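Local coordinates for protein (sliding clamp) (Enterobacteria phage RB69, PDB 1B77) that probably encircles DNA as a trimeric ring and tethers the phage DNA polymerase to its template, so that synthesis is processive, at residues I107-A112 / A206-S211. Numbering follows the deposited sequence.
Sequences IQFPVA and AAKFES
Phe-109 and Lys-208 make the nearest backbone approach, their CA atoms 7.7 Å apart, too wide a spacing for strand pairing. Segment 107-112 has no regular secondary structure and belongs to the loop between strands 88-92 and 114-118 of this DNA polymerase processivity factor, a ring-forming protein of the PCNA-like fold. Segment 206-211 is mostly strand, an inner member of an antiparallel sheet: Ala-206 and Lys-208 bond through their backbones to Trp-199 and Met-197, Ala-207 and Phe-209 to Ile-218 and Tyr-216. Both edges of the strand are thus taken by its neighbours, and the loop lies over a face of the sheet, toward which the CB atoms of Ala-206 and Lys-208 point, as alternation along a strand requires, while that of Ala-207 points away.

The Phe-109 side chain spans the separation, its ring reaching the strand. Lys-208 CB sits 3.8 Å from the Phe-109 ring centroid and only 4° off the ring normal, a well-centred CH-pi contact. With chi1 at 177° and every later torsion also near 180°, the extended lysine chain runs on past the ring toward its root, bringing Lys-208 CD to 3.9 Å from Phe-109 CG. The two side chains thus run antiparallel. Pro-110 CD lies against the opposite face, nearer the ring's periphery than its centre, and the same ring also touches Val-217 of the adjoining strand. At the ring edge, Phe-109 CE1 meets the methyl CB of Ala-206 at 3.9 Å.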
loop_
_atom_site.group_PDB
_atom_site.type_symbol
_atom_site.label_atom_id
_atom_site.label_comp_id
_atom_site.label_asym_id
_atom_site.label_seq_id
_atom_site.Cartn_x
_atom_site.Cartn_y
_atom_site.Cartn_z
ATOM N N ILE A 107 -25.590 27.514 -3.654
ATOM C CA ILE A 107 -26.048 27.574 -5.031
ATOM C C ILE A 107 -27.525 27.231 -5.119
ATOM O O ILE A 107 -27.989 26.254 -4.526
ATOM C CB ILE A 107 -25.264 26.592 -5.925
ATOM C CG1 ILE A 107 -23.794 27.004 -5.989
ATOM C CG2 ILE A 107 -25.862 26.566 -7.324
ATOM C CD1 ILE A 107 -23.560 28.362 -6.634
ATOM N N GLN A 108 -28.266 28.053 -5.848
ATOM C CA GLN A 108 -29.687 27.812 -6.044
ATOM C C GLN A 108 -29.781 27.307 -7.479
ATOM O O GLN A 108 -29.735 28.090 -8.425
ATOM C CB GLN A 108 -30.479 29.108 -5.857
ATOM C CG GLN A 108 -31.546 29.032 -4.768
ATOM C CD GLN A 108 -31.001 28.567 -3.421
ATOM O OE1 GLN A 108 -30.076 29.166 -2.865
ATOM N NE2 GLN A 108 -31.579 27.493 -2.888
ATOM N N PHE A 109 -29.875 25.989 -7.627
ATOM C CA PHE A 109 -29.928 25.357 -8.943
ATOM C C PHE A 109 -31.232 25.624 -9.693
ATOM O O PHE A 109 -32.320 25.475 -9.142
ATOM C CB PHE A 109 -29.721 23.849 -8.803
ATOM C CG PHE A 109 -29.388 23.156 -10.097
ATOM C CD1 PHE A 109 -28.110 23.250 -10.644
ATOM C CD2 PHE A 109 -30.353 22.420 -10.777
ATOM C CE1 PHE A 109 -27.801 22.619 -11.850
ATOM C CE2 PHE A 109 -30.055 21.787 -11.982
ATOM C CZ PHE A 109 -28.780 21.886 -12.520
ATOM N N PRO A 110 -31.134 26.024 -10.965
ATOM C CA PRO A 110 -32.337 26.300 -11.764
ATOM C C PRO A 110 -33.230 25.079 -11.968
ATOM O O PRO A 110 -32.837 23.953 -11.671
ATOM C CB PRO A 110 -31.758 26.824 -13.080
ATOM C CG PRO A 110 -30.408 26.151 -13.153
ATOM C CD PRO A 110 -29.918 26.314 -11.743
ATOM N N VAL A 111 -34.443 25.307 -12.470
ATOM C CA VAL A 111 -35.366 24.205 -12.724
ATOM C C VAL A 111 -34.749 23.321 -13.806
ATOM O O VAL A 111 -34.307 23.810 -14.847
ATOM C CB VAL A 111 -36.745 24.724 -13.182
ATOM C CG1 VAL A 111 -36.578 25.683 -14.355
ATOM C CG2 VAL A 111 -37.645 23.548 -13.568
ATOM N N ALA A 112 -34.720 22.019 -13.554
ATOM C CA ALA A 112 -34.112 21.070 -14.479
ATOM C C ALA A 112 -34.763 20.965 -15.853
ATOM O O ALA A 112 -35.980 21.075 -15.997
ATOM C CB ALA A 112 -34.046 19.688 -13.827
ATOM N N ALA A 206 -25.276 22.970 -16.792
ATOM C CA ALA A 206 -24.838 22.494 -15.490
ATOM C C ALA A 206 -25.610 21.243 -15.128
ATOM O O ALA A 206 -26.654 20.950 -15.716
ATOM C CB ALA A 206 -25.048 23.572 -14.428
ATOM N N ALA A 207 -25.090 20.504 -14.158
ATOM C CA ALA A 207 -25.717 19.273 -13.708
ATOM C C ALA A 207 -25.742 19.231 -12.193
ATOM O O ALA A 207 -24.858 19.774 -11.527
ATOM C CB ALA A 207 -24.944 18.070 -14.243
ATOM N N LYS A 208 -26.758 18.581 -11.647
ATOM C CA LYS A 208 -26.876 18.443 -10.212
ATOM C C LYS A 208 -27.100 16.978 -9.872
ATOM O O LYS A 208 -27.954 16.318 -10.465
ATOM C CB LYS A 208 -28.035 19.286 -9.677
ATOM C CG LYS A 208 -28.253 19.111 -8.187
ATOM C CD LYS A 208 -29.244 20.112 -7.630
ATOM C CE LYS A 208 -29.524 19.826 -6.165
ATOM N NZ LYS A 208 -30.489 20.806 -5.587
ATOM N N PHE A 209 -26.300 16.467 -8.943
ATOM C CA PHE A 209 -26.433 15.082 -8.501
ATOM C C PHE A 209 -26.856 15.146 -7.049
ATOM O O PHE A 209 -26.129 15.673 -6.198
ATOM C CB PHE A 209 -25.113 14.321 -8.617
ATOM C CG PHE A 209 -24.675 14.078 -10.031
ATOM C CD1 PHE A 209 -24.241 15.134 -10.829
ATOM C CD2 PHE A 209 -24.691 12.790 -10.566
ATOM C CE1 PHE A 209 -23.830 14.911 -12.140
ATOM C CE2 PHE A 209 -24.283 12.561 -11.872
ATOM C CZ PHE A 209 -23.852 13.622 -12.662
ATOM N N GLU A 210 -28.033 14.605 -6.769
ATOM C CA GLU A 210 -28.544 14.645 -5.420
ATOM C C GLU A 210 -28.856 13.299 -4.789
ATOM O O GLU A 210 -29.531 12.450 -5.380
ATOM C CB GLU A 210 -29.785 15.523 -5.378
ATOM C CG GLU A 210 -30.392 15.621 -4.008
ATOM C CD GLU A 210 -31.527 16.610 -3.962
ATOM O OE1 GLU A 210 -32.467 16.478 -4.780
ATOM O OE2 GLU A 210 -31.479 17.515 -3.108
ATOM N N SER A 211 -28.346 13.116 -3.577
ATOM C CA SER A 211 -28.578 11.903 -2.813
ATOM C C SER A 211 -29.216 12.364 -1.516
ATOM O O SER A 211 -29.425 13.558 -1.311
ATOM C CB SER A 211 -27.263 11.180 -2.509
ATOM O OG SER A 211 -26.442 11.948 -1.641
#